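PDB 1NM2: malonyl CoA:acyl carrier protein malonyltransferase, which probably catalyses transfer of a malonyl group from malonyl-CoA to holo-acyl carrier protein, supplying malonyl-ACP for fatty acid biosynthesis. Local coordinates for residues Pro8-Gln13 / Ser58-Leu63; Ala151-Glu154 / Thr159-Asn162; Lys294-Lys299 / Leu304-Glu309; Glu215-Leu220 / Glu243-Leu248; Thr228-Lys233 / Met262-Glu267. All blocks are in the same frame, centred on the assembly; numbering follows the deposited sequence.

Contact 1: Pro8-Gln13 / Ser58-Leu63; sequences PGQGAQ and SVAQPL
The methyl of Ala60 lies over one face of the Gln13 amide, at its nitrogen end: Ala60 CB is 3.5 Å from NE2 and 4.1 Å from CD of Gln13, while OE1 is turned back into its own loop. There OE1 of Gln13 takes the N-H of Gly11 at 2.9 Å, the donor standing 18° out of the carbonyl plane. Because CG of Gln13 lies between the backbone N and the carbonyl carbon (chi1 83°) and the chain then bends at chi2, the amide can fold back onto the turn. Its NE2 also gives a hydrogen bond to the carbonyl of Ile54, so both ends of the amide are held. The amides of Gln10 and Gln61 meet with their planes turned 40° apart, neither lying flat on the other.

The turn is a type II beta turn from Gly9 to Ala12, with Gly11 in the position whose backbone suits glycine. It follows strand 3-7 of the alpha/beta hydrolase-like core. In FabD enzymes this loop is thought to lend a backbone N-H to the oxyanion hole, a role Gln10 probably fills. The Gln10 side chain comes about 3 Å from the bound acetate that mimics a malonyl group in the active site.

Opposite, helix 57-75 is kinked at Pro62, whose N makes no bond to the preceding turn. Gln61 extends from it beyond CG, and its OE1 accepts from NH1 of Arg123, probably positioning that guanidinium at the pocket, while its NE2 makes a weak bond to Thr57 OG1.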
# COMPACT_ATOMS: atom_id res chain seq x y z
N PRO A 8 1.89 -2.64 -3.59
CA PRO A 8 0.90 -1.57 -3.77
C PRO A 8 -0.17 -1.45 -2.68
O PRO A 8 -0.23 -2.26 -1.75
CB PRO A 8 0.30 -1.88 -5.13
CG PRO A 8 0.27 -3.38 -5.12
CD PRO A 8 1.62 -3.75 -4.52
N GLY A 9 -1.00 -0.43 -2.82
CA GLY A 9 -2.08 -0.18 -1.88
C GLY A 9 -3.43 -0.13 -2.58
O GLY A 9 -3.54 -0.48 -3.76
N GLN A 10 -4.47 0.31 -1.86
CA GLN A 10 -5.82 0.38 -2.41
C GLN A 10 -5.89 1.15 -3.72
O GLN A 10 -5.24 2.18 -3.89
CB GLN A 10 -6.79 1.01 -1.41
CG GLN A 10 -7.23 0.08 -0.29
CD GLN A 10 -8.46 0.58 0.42
OE1 GLN A 10 -9.51 0.79 -0.19
NE2 GLN A 10 -8.35 0.76 1.73
N GLY A 11 -6.71 0.64 -4.64
CA GLY A 11 -6.85 1.26 -5.94
C GLY A 11 -6.17 0.43 -7.00
O GLY A 11 -6.54 0.46 -8.17
N ALA A 12 -5.16 -0.33 -6.58
CA ALA A 12 -4.41 -1.18 -7.50
C ALA A 12 -5.19 -2.41 -7.96
O ALA A 12 -4.99 -2.90 -9.08
CB ALA A 12 -3.09 -1.62 -6.85
N GLN A 13 -6.08 -2.90 -7.11
CA GLN A 13 -6.86 -4.09 -7.45
C GLN A 13 -7.94 -3.83 -8.50
O GLN A 13 -8.55 -2.76 -8.54
CB GLN A 13 -7.52 -4.66 -6.18
CG GLN A 13 -8.81 -3.99 -5.77
CD GLN A 13 -8.62 -2.65 -5.06
OE1 GLN A 13 -7.52 -2.10 -4.99
NE2 GLN A 13 -9.72 -2.13 -4.52
N SER A 58 -12.93 -3.22 3.40
CA SER A 58 -12.67 -4.35 4.29
C SER A 58 -12.25 -5.57 3.48
O SER A 58 -11.62 -6.50 4.01
CB SER A 58 -13.92 -4.67 5.13
OG SER A 58 -15.02 -5.05 4.32
N VAL A 59 -12.58 -5.57 2.20
CA VAL A 59 -12.23 -6.66 1.29
C VAL A 59 -10.92 -6.35 0.57
O VAL A 59 -10.01 -7.18 0.51
CB VAL A 59 -13.34 -6.89 0.22
CG1 VAL A 59 -12.84 -7.84 -0.86
CG2 VAL A 59 -14.59 -7.46 0.88
N ALA A 60 -10.81 -5.13 0.03
CA ALA A 60 -9.63 -4.73 -0.72
C ALA A 60 -8.30 -4.89 0.02
O ALA A 60 -7.33 -5.38 -0.55
CB ALA A 60 -9.78 -3.28 -1.19
N GLN A 61 -8.25 -4.49 1.29
CA GLN A 61 -7.00 -4.60 2.03
C GLN A 61 -6.45 -6.03 2.14
O GLN A 61 -5.32 -6.28 1.73
CB GLN A 61 -7.14 -3.91 3.40
CG GLN A 61 -7.37 -2.41 3.23
CD GLN A 61 -7.17 -1.60 4.49
OE1 GLN A 61 -6.38 -1.96 5.35
NE2 GLN A 61 -7.87 -0.48 4.59
N PRO A 62 -7.24 -6.98 2.68
CA PRO A 62 -6.69 -8.34 2.77
C PRO A 62 -6.42 -8.97 1.40
O PRO A 62 -5.49 -9.75 1.24
CB PRO A 62 -7.75 -9.10 3.57
CG PRO A 62 -9.02 -8.33 3.30
CD PRO A 62 -8.54 -6.89 3.37
N LEU A 63 -7.25 -8.64 0.41
CA LEU A 63 -7.07 -9.18 -0.93
C LEU A 63 -5.72 -8.73 -1.51
O LEU A 63 -5.00 -9.52 -2.11
CB LEU A 63 -8.20 -8.72 -1.85
CG LEU A 63 -8.13 -9.13 -3.32
CD1 LEU A 63 -8.05 -10.65 -3.45
CD2 LEU A 63 -9.38 -8.62 -4.04

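Contact 2: Ala151-Glu154 / Thr159-Asn162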
# COMPACT_ATOMS: atom_id res chain seq x y z
N ALA A 151 0.09 23.89 1.33
CA ALA A 151 -0.23 25.08 2.11
C ALA A 151 -1.70 25.45 1.96
O ALA A 151 -2.39 25.72 2.94
CB ALA A 151 0.65 26.25 1.67
N HIS A 152 -2.19 25.45 0.72
CA HIS A 152 -3.57 25.80 0.43
C HIS A 152 -4.58 24.82 1.03
O HIS A 152 -5.48 25.23 1.77
CB HIS A 152 -3.79 25.89 -1.08
CG HIS A 152 -5.15 26.36 -1.47
ND1 HIS A 152 -5.49 27.70 -1.54
CD2 HIS A 152 -6.28 25.68 -1.79
CE1 HIS A 152 -6.76 27.82 -1.89
NE2 HIS A 152 -7.26 26.60 -2.04
N LEU A 153 -4.44 23.53 0.72
CA LEU A 153 -5.38 22.55 1.24
C LEU A 153 -5.39 22.53 2.77
O LEU A 153 -6.45 22.41 3.38
CB LEU A 153 -5.06 21.15 0.70
CG LEU A 153 -3.76 20.47 1.12
CD1 LEU A 153 -3.98 19.69 2.41
CD2 LEU A 153 -3.30 19.53 0.00
N GLU A 154 -4.22 22.66 3.39
CA GLU A 154 -4.14 22.67 4.85
C GLU A 154 -4.83 23.91 5.42
O GLU A 154 -5.46 23.85 6.47
CB GLU A 154 -2.68 22.63 5.32
CG GLU A 154 -1.97 21.33 4.97
CD GLU A 154 -0.60 21.22 5.60
OE1 GLU A 154 0.17 22.21 5.54
OE2 GLU A 154 -0.28 20.14 6.13
N THR A 159 -5.78 17.68 5.09
CA THR A 159 -4.45 17.20 5.43
C THR A 159 -3.88 16.51 4.19
O THR A 159 -4.62 15.92 3.40
CB THR A 159 -4.48 16.18 6.58
OG1 THR A 159 -5.00 14.94 6.10
CG2 THR A 159 -5.36 16.68 7.71
N PRO A 160 -2.56 16.60 3.98
CA PRO A 160 -1.97 15.95 2.82
C PRO A 160 -1.77 14.46 3.14
O PRO A 160 -0.67 14.03 3.49
CB PRO A 160 -0.65 16.69 2.65
CG PRO A 160 -0.26 16.97 4.08
CD PRO A 160 -1.57 17.42 4.70
N ALA A 161 -2.86 13.71 3.04
CA ALA A 161 -2.88 12.27 3.34
C ALA A 161 -1.89 11.43 2.54
O ALA A 161 -1.36 10.44 3.04
CB ALA A 161 -4.30 11.74 3.14
N ASN A 162 -1.66 11.82 1.29
CA ASN A 162 -0.72 11.11 0.43
C ASN A 162 0.25 12.09 -0.21
O ASN A 162 -0.17 13.05 -0.85
CB ASN A 162 -1.44 10.40 -0.73
CG ASN A 162 -1.93 9.00 -0.39
OD1 ASN A 162 -2.22 8.22 -1.29
ND2 ASN A 162 -2.05 8.68 0.89
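Leu153 drives a methyl into the backbone between Thr159 and Pro160, joining helix 146-155 to strand 159-165 in the smaller subdomain, whose helices and antiparallel strands follow the ferredoxin-like pattern known from this family. This is the tight, buried part. CD1 of Leu153 lies 3.6 Å from the carbonyl carbon of Thr159 and 3.7 Å from Pro160 N, so it packs on the peptide itself more closely than on the ring, where Pro160 CD is 4.0 Å from the same methyl. With CG between the backbone N and the carbonyl carbon (chi1 67°), the side chain points down onto the sheet, and it also touches Leu141, Ile169 and Ala171 of the neighbouring strands.

Glu154, by contrast, is on the solvent side. It runs out extended beyond CG and meets the rim of the pyrrolidine mainly through one carboxylate oxygen. That single approach is nevertheless short: OE2 is 3.3 Å from Pro160 CD and 3.8 Å from Pro160 CG, resting on slightly polar C-H groups.

Pro160 is the centre of an inverse gamma turn, closed by a weak bond from Ala161 N to Thr159 O. Directly after it, Ala161 and Asn162 both face Val170 as a classic beta bulge. Here ND2 of Asn162 reaches Ala161 O at 2.9 Å, nearly straight at 174° yet coming from above the carbonyl plane, 51° out of it.

Contact 3: Lys294-Lys299 / Leu304-Glu309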
# COMPACT_ATOMS: atom_id res chain seq x y z
N LYS A 294 15.78 0.39 -13.08
CA LYS A 294 14.97 -0.58 -13.81
C LYS A 294 13.75 -0.91 -12.96
O LYS A 294 13.87 -1.09 -11.75
CB LYS A 294 15.76 -1.87 -14.09
CG LYS A 294 16.90 -1.70 -15.08
CD LYS A 294 17.33 -3.04 -15.67
CE LYS A 294 16.27 -3.60 -16.63
NZ LYS A 294 16.71 -4.86 -17.33
N THR A 295 12.59 -0.97 -13.59
CA THR A 295 11.36 -1.27 -12.87
C THR A 295 10.59 -2.37 -13.57
O THR A 295 10.62 -2.49 -14.80
CB THR A 295 10.44 -0.03 -12.78
OG1 THR A 295 10.08 0.40 -14.10
CG2 THR A 295 11.13 1.11 -12.05
N LEU A 296 9.90 -3.19 -12.78
CA LEU A 296 9.10 -4.28 -13.33
C LEU A 296 7.90 -4.50 -12.41
O LEU A 296 8.05 -4.61 -11.19
CB LEU A 296 9.92 -5.56 -13.44
CG LEU A 296 9.25 -6.75 -14.15
CD1 LEU A 296 10.31 -7.74 -14.62
CD2 LEU A 296 8.25 -7.43 -13.23
N ALA A 297 6.71 -4.55 -13.00
CA ALA A 297 5.49 -4.77 -12.24
C ALA A 297 4.95 -6.16 -12.52
O ALA A 297 4.82 -6.56 -13.68
CB ALA A 297 4.45 -3.72 -12.60
N LEU A 298 4.66 -6.91 -11.46
CA LEU A 298 4.10 -8.25 -11.61
C LEU A 298 2.59 -8.13 -11.73
O LEU A 298 1.92 -7.70 -10.79
CB LEU A 298 4.45 -9.12 -10.40
CG LEU A 298 5.91 -9.52 -10.23
CD1 LEU A 298 6.07 -10.32 -8.94
CD2 LEU A 298 6.36 -10.35 -11.43
N LYS A 299 2.05 -8.49 -12.89
CA LYS A 299 0.62 -8.43 -13.09
C LYS A 299 0.04 -9.84 -13.22
O LYS A 299 -1.05 -10.11 -12.71
CB LYS A 299 0.30 -7.58 -14.32
CG LYS A 299 0.77 -6.14 -14.16
CD LYS A 299 0.40 -5.28 -15.35
CE LYS A 299 0.81 -3.83 -15.12
NZ LYS A 299 0.39 -2.96 -16.25
N LEU A 304 6.67 -13.47 -14.41
CA LEU A 304 7.68 -14.07 -13.55
C LEU A 304 9.07 -14.32 -14.13
O LEU A 304 10.07 -14.02 -13.48
CB LEU A 304 7.14 -15.37 -12.95
CG LEU A 304 6.00 -15.12 -11.95
CD1 LEU A 304 5.37 -16.44 -11.51
CD2 LEU A 304 6.54 -14.35 -10.75
N ASP A 305 9.15 -14.86 -15.35
CA ASP A 305 10.45 -15.11 -15.97
C ASP A 305 11.28 -13.84 -16.07
O ASP A 305 12.46 -13.83 -15.70
CB ASP A 305 10.26 -15.72 -17.36
CG ASP A 305 10.20 -17.24 -17.32
OD1 ASP A 305 9.64 -17.78 -16.35
OD2 ASP A 305 10.71 -17.89 -18.27
N ALA A 306 10.68 -12.76 -16.55
CA ALA A 306 11.38 -11.49 -16.67
C ALA A 306 11.79 -11.00 -15.27
O ALA A 306 12.85 -10.41 -15.10
CB ALA A 306 10.49 -10.46 -17.35
N ALA A 307 10.93 -11.24 -14.29
CA ALA A 307 11.23 -10.83 -12.92
C ALA A 307 12.43 -11.59 -12.38
O ALA A 307 13.31 -11.01 -11.75
CB ALA A 307 10.01 -11.05 -12.03
N ARG A 308 12.46 -12.90 -12.62
CA ARG A 308 13.56 -13.74 -12.15
C ARG A 308 14.89 -13.24 -12.71
O ARG A 308 15.91 -13.24 -12.01
CB ARG A 308 13.35 -15.19 -12.57
CG ARG A 308 12.04 -15.82 -12.12
CD ARG A 308 11.89 -17.20 -12.74
NE ARG A 308 10.51 -17.70 -12.66
CZ ARG A 308 9.91 -18.06 -11.54
NH1 ARG A 308 10.55 -17.97 -10.38
NH2 ARG A 308 8.65 -18.49 -11.57
N GLU A 309 14.88 -12.84 -13.98
CA GLU A 309 16.10 -12.34 -14.62
C GLU A 309 16.56 -11.08 -13.90
O GLU A 309 17.75 -10.91 -13.61
CB GLU A 309 15.85 -12.01 -16.09
CG GLU A 309 15.18 -13.12 -16.87
CD GLU A 309 14.94 -12.73 -18.32
OE1 GLU A 309 14.39 -11.64 -18.57
OE2 GLU A 309 15.31 -13.52 -19.21
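Leu304 O takes the N-H of Arg308 at 2.8 Å, the bond that winds the first turn of helix 304-314 and sets Leu304, Ala306 and Ala307 against the strand below. Between strand and helix the contact itself is purely apolar. Leu296 swings its CG to the far side from its own backbone N (chi1 -173°), which carries the branch up to the helix backbone: CD1 lies 3.6 Å from both the carbonyl carbon of Ala306 and the N of Ala307. That same methyl touches Ala306 CB, while CD2 of Leu296 turns to Ala307 CB at 4.2 Å. The leucine methyl thus lies against the peptide linking the two alanines.

Two residues on, Leu298 fills the next place. Its CD2 sits 3.8 Å from Ala307 CB and 4.1 Å from Leu304 CD2, the two leucine side chains running at about a right angle. Ala307 CB is therefore shared by Leu296 of the strand and Leu298 just beyond it. Leu75 of helix 57-75 packs on Leu304 and Ala307 as well, closing over the buried end.

On the outer side of the helix Asp305 OD1 lies in plane at the edge of the Arg308 guanidinium, but as a long salt bridge only. The other face of the strand, with Thr295 and Ala297, lies on helix 281-289. The whole is a strand, a short loop and a returning helix at the edge of the parallel sheet of the alpha/beta hydrolase-like core, where 294-297 is one of the two outermost strands, bonded to 272-275.

Contact 4: Glu215-Leu220 / Glu243-Leu248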
# COMPACT_ATOMS: atom_id res chain seq x y z
N GLU A 215 -5.60 -3.13 19.13
CA GLU A 215 -6.09 -4.31 19.84
C GLU A 215 -5.69 -5.57 19.08
O GLU A 215 -5.27 -6.55 19.68
CB GLU A 215 -7.61 -4.28 20.00
CG GLU A 215 -8.13 -3.31 21.05
CD GLU A 215 -7.52 -3.55 22.43
OE1 GLU A 215 -7.53 -4.70 22.91
OE2 GLU A 215 -7.05 -2.57 23.03
N ALA A 216 -5.83 -5.54 17.76
CA ALA A 216 -5.46 -6.69 16.95
C ALA A 216 -3.95 -6.93 17.01
O ALA A 216 -3.48 -8.07 17.01
CB ALA A 216 -5.89 -6.47 15.51
N ALA A 217 -3.18 -5.84 17.08
CA ALA A 217 -1.73 -5.94 17.15
C ALA A 217 -1.25 -6.62 18.44
O ALA A 217 -0.10 -7.04 18.53
CB ALA A 217 -1.10 -4.56 17.01
N LYS A 218 -2.14 -6.71 19.43
CA LYS A 218 -1.81 -7.34 20.71
C LYS A 218 -1.57 -8.84 20.58
O LYS A 218 -0.78 -9.42 21.33
CB LYS A 218 -2.94 -7.14 21.73
CG LYS A 218 -3.08 -5.74 22.29
CD LYS A 218 -4.14 -5.74 23.38
CE LYS A 218 -4.30 -4.36 24.00
NZ LYS A 218 -5.35 -4.38 25.06
N ALA A 219 -2.27 -9.46 19.64
CA ALA A 219 -2.15 -10.90 19.43
C ALA A 219 -0.92 -11.27 18.63
O ALA A 219 -0.69 -12.44 18.34
CB ALA A 219 -3.40 -11.42 18.73
N LEU A 220 -0.13 -10.26 18.26
CA LEU A 220 1.06 -10.50 17.46
C LEU A 220 2.36 -10.32 18.24
O LEU A 220 2.42 -9.60 19.23
CB LEU A 220 1.08 -9.55 16.26
CG LEU A 220 -0.14 -9.56 15.34
CD1 LEU A 220 0.03 -8.53 14.25
CD2 LEU A 220 -0.33 -10.95 14.75
N GLU A 243 8.83 -1.54 16.57
CA GLU A 243 8.69 -0.20 16.00
C GLU A 243 8.01 -0.29 14.63
O GLU A 243 7.27 0.62 14.23
CB GLU A 243 10.05 0.51 15.90
CG GLU A 243 10.58 0.99 17.25
CD GLU A 243 11.87 1.79 17.15
OE1 GLU A 243 12.31 2.33 18.19
OE2 GLU A 243 12.44 1.89 16.05
N VAL A 244 8.26 -1.38 13.92
CA VAL A 244 7.64 -1.59 12.62
C VAL A 244 6.13 -1.73 12.83
O VAL A 244 5.33 -1.07 12.17
CB VAL A 244 8.16 -2.88 11.93
CG1 VAL A 244 7.23 -3.27 10.78
CG2 VAL A 244 9.58 -2.66 11.40
N LEU A 245 5.75 -2.59 13.77
CA LEU A 245 4.35 -2.81 14.09
C LEU A 245 3.65 -1.56 14.61
O LEU A 245 2.51 -1.26 14.22
CB LEU A 245 4.21 -3.95 15.10
CG LEU A 245 2.79 -4.34 15.52
CD1 LEU A 245 1.95 -4.65 14.29
CD2 LEU A 245 2.84 -5.53 16.45
N ASP A 246 4.31 -0.82 15.50
CA ASP A 246 3.70 0.39 16.05
C ASP A 246 3.45 1.39 14.93
O ASP A 246 2.41 2.05 14.90
CB ASP A 246 4.58 1.02 17.14
CG ASP A 246 4.64 0.18 18.41
OD1 ASP A 246 3.67 -0.54 18.71
OD2 ASP A 246 5.65 0.26 19.13
N ARG A 247 4.40 1.49 14.00
CA ARG A 247 4.26 2.40 12.87
C ARG A 247 3.08 2.00 11.97
O ARG A 247 2.33 2.86 11.51
CB ARG A 247 5.56 2.44 12.05
CG ARG A 247 6.64 3.30 12.68
CD ARG A 247 7.96 3.18 11.94
NE ARG A 247 8.92 4.17 12.42
CZ ARG A 247 9.35 5.21 11.70
NH1 ARG A 247 8.91 5.39 10.46
NH2 ARG A 247 10.22 6.06 12.22
N LEU A 248 2.93 0.70 11.73
CA LEU A 248 1.82 0.20 10.91
C LEU A 248 0.48 0.59 11.52
O LEU A 248 -0.42 1.06 10.83
CB LEU A 248 1.87 -1.34 10.80
CG LEU A 248 2.96 -2.04 9.98
CD1 LEU A 248 2.89 -3.54 10.23
CD2 LEU A 248 2.76 -1.74 8.50
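Ala217 and Leu245 bring the two backbones to 7.5 Å between CA atoms, and on the Ala217 side a type I beta turn runs from Ala217 to Leu220. Successive bonds to the residue three places on tighten this end, the last running from Leu220 N to Ala217 O.

Leu245 alone makes the contact from the 243-248 side. It opens its fork onto Ala217: CD1 and CD2 of Leu245 each lie 4.1 Å from Ala217 CB, so the alanine methyl sits between the two branches. CD2 also reaches the backbone, 3.9 Å from Ala217 O, the carbonyl oxygen already used by the turn. CD1 has a second neighbour in Leu220, whose own CD1 approaches it at 4.3 Å from the far end of the turn. The packing is light, by van der Waals contact throughout.

Away from the interface, Lys218, fully extended, runs alongside to Glu215. Its NZ meets Glu215 OE1 at 3.1 Å on the syn side, 19° out of the carboxylate plane, with a weaker bond to OE2. This salt bridge spans one turn at the exposed surface.

The contact is helix packing beside the edge strand 228-229 of the alpha/beta hydrolase-like core. Leu119 of helix 113-132 lies against both Leu220 and Leu245, so three helices close around the small apolar patch. Further along helix 241-251, Val244 and Leu248 pack on Tyr229 of strand 228-229, and Leu248 also meets Glu101 and Ile102 of helix 100-107.

Contact 5: Thr228-Lys233 / Met262-Glu267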
# COMPACT_ATOMS: atom_id res chain seq x y z
N THR A 228 16.18 -4.72 5.05
CA THR A 228 15.92 -3.30 5.30
C THR A 228 14.46 -2.97 5.02
O THR A 228 13.95 -3.22 3.93
CB THR A 228 16.82 -2.42 4.42
OG1 THR A 228 18.19 -2.74 4.66
CG2 THR A 228 16.58 -0.95 4.73
N TYR A 229 13.78 -2.42 6.03
CA TYR A 229 12.37 -2.07 5.92
C TYR A 229 12.19 -0.55 5.93
O TYR A 229 12.49 0.11 6.92
CB TYR A 229 11.60 -2.69 7.09
CG TYR A 229 10.11 -2.44 7.05
CD1 TYR A 229 9.24 -3.35 6.45
CD2 TYR A 229 9.57 -1.28 7.61
CE1 TYR A 229 7.87 -3.10 6.38
CE2 TYR A 229 8.20 -1.02 7.55
CZ TYR A 229 7.36 -1.93 6.93
OH TYR A 229 6.02 -1.66 6.86
N VAL A 230 11.69 0.00 4.82
CA VAL A 230 11.49 1.45 4.69
C VAL A 230 10.04 1.80 5.02
O VAL A 230 9.11 1.27 4.41
CB VAL A 230 11.82 1.93 3.26
CG1 VAL A 230 11.64 3.44 3.15
CG2 VAL A 230 13.26 1.55 2.91
N SER A 231 9.86 2.73 5.96
CA SER A 231 8.53 3.14 6.43
C SER A 231 7.88 4.39 5.82
O SER A 231 8.53 5.41 5.59
CB SER A 231 8.58 3.29 7.96
OG SER A 231 7.43 3.93 8.47
N ASN A 232 6.56 4.28 5.60
CA ASN A 232 5.73 5.35 5.03
C ASN A 232 5.69 6.63 5.86
O ASN A 232 5.48 7.72 5.33
CB ASN A 232 4.28 4.88 4.88
CG ASN A 232 4.06 4.01 3.68
OD1 ASN A 232 2.94 3.60 3.41
ND2 ASN A 232 5.13 3.72 2.94
N LYS A 233 5.83 6.49 7.18
CA LYS A 233 5.76 7.63 8.08
C LYS A 233 6.73 8.75 7.74
O LYS A 233 6.34 9.92 7.65
CB LYS A 233 6.02 7.16 9.52
CG LYS A 233 6.31 8.28 10.52
CD LYS A 233 5.14 8.52 11.45
CE LYS A 233 5.56 9.33 12.68
NZ LYS A 233 6.14 10.66 12.32
N MET A 262 10.95 6.86 -1.56
CA MET A 262 11.73 6.81 -2.80
C MET A 262 13.06 7.53 -2.64
O MET A 262 14.06 7.12 -3.22
CB MET A 262 10.94 7.40 -3.98
CG MET A 262 9.76 6.51 -4.45
SD MET A 262 9.04 6.95 -6.06
CE MET A 262 8.18 8.47 -5.65
N GLU A 263 13.08 8.60 -1.84
CA GLU A 263 14.32 9.33 -1.58
C GLU A 263 15.29 8.39 -0.87
O GLU A 263 16.49 8.39 -1.14
CB GLU A 263 14.06 10.55 -0.69
CG GLU A 263 13.33 11.70 -1.36
CD GLU A 263 14.11 12.27 -2.53
OE1 GLU A 263 15.33 12.51 -2.37
OE2 GLU A 263 13.51 12.48 -3.61
N THR A 264 14.76 7.58 0.04
CA THR A 264 15.57 6.62 0.77
C THR A 264 16.09 5.53 -0.16
O THR A 264 17.24 5.07 -0.02
CB THR A 264 14.76 6.02 1.94
OG1 THR A 264 14.61 7.01 2.95
CG2 THR A 264 15.45 4.79 2.52
N PHE A 265 15.27 5.10 -1.12
CA PHE A 265 15.71 4.07 -2.07
C PHE A 265 16.95 4.63 -2.79
O PHE A 265 17.91 3.91 -3.06
CB PHE A 265 14.61 3.76 -3.10
CG PHE A 265 13.34 3.18 -2.52
CD1 PHE A 265 12.16 3.19 -3.26
CD2 PHE A 265 13.31 2.64 -1.24
CE1 PHE A 265 10.97 2.68 -2.74
CE2 PHE A 265 12.13 2.12 -0.70
CZ PHE A 265 10.95 2.15 -1.46
N LYS A 266 16.92 5.93 -3.11
CA LYS A 266 18.03 6.59 -3.78
C LYS A 266 19.26 6.54 -2.88
O LYS A 266 20.35 6.16 -3.31
CB LYS A 266 17.71 8.05 -4.07
CG LYS A 266 16.50 8.29 -4.97
CD LYS A 266 16.37 9.78 -5.24
CE LYS A 266 15.05 10.14 -5.88
NZ LYS A 266 14.87 11.62 -5.95
N GLU A 267 19.08 6.94 -1.62
CA GLU A 267 20.16 6.94 -0.65
C GLU A 267 20.76 5.54 -0.51
O GLU A 267 21.93 5.40 -0.17
CB GLU A 267 19.65 7.44 0.71
CG GLU A 267 19.18 8.89 0.70
CD GLU A 267 18.69 9.37 2.06
OE1 GLU A 267 17.67 8.84 2.56
OE2 GLU A 267 19.33 10.28 2.64
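Val230 reaches from the edge of the sheet toward helix 258-267, and every atom beyond its CA finds a partner there. Its CB lies 4.0 Å from Phe265 CE2. From it CG1 runs to both Thr264 CG2 and Phe265 CE2, 4.1 Å from each. The other methyl, CG2, comes closest: it is 3.8 Å from Phe265 CE2 and 3.9 Å from Thr264 CG2. It meets the phenyl ring at the edge, in the ring plane, whereas one face of that ring has the backbone N of Met262 over it, offset toward the rim. Valine and threonine methyls meet tip to tip, and OG1 of Thr264 turns off to the carbonyl of Gly235.

Val230 follows the short, weakly bonded strand 228-229, one of the two outermost strands of the parallel sheet of the alpha/beta hydrolase-like core, which runs alongside 93-96; Ala95 of that neighbour lies beside both Val230 and Phe265. Just past Val230 the chain makes an ST turn, Ser231 OG accepting from Lys233 N at 3.3 Å.

Within it Asn232 reaches back to the residues that fit a nucleophile elbow: its OD1 takes the N-H of Ser98, and ND2 donates to Gly96 O.

Contact 1 lies nearest the middle of the chain, about 8 Å from its centre, and borders the active-site acetate. Contacts 3 and 5 both reach the parallel sheet, at its two outermost strands, their centres about 21 Å apart. Contact 2, in the smaller subdomain, lies on the opposite side of the chain's centre from contact 3, about 35 Å away between centres. Contacts 4 and 5 alternate along the chain and touch: Arg247 NH1 lies 2.9 Å from Ser231 OG, probably a weak hydrogen bond. Contacts 1 and 5 have centres about 22 Å apart but nearest atoms only about 8 Å apart, with the probable nucleophile elbow as their common neighbour.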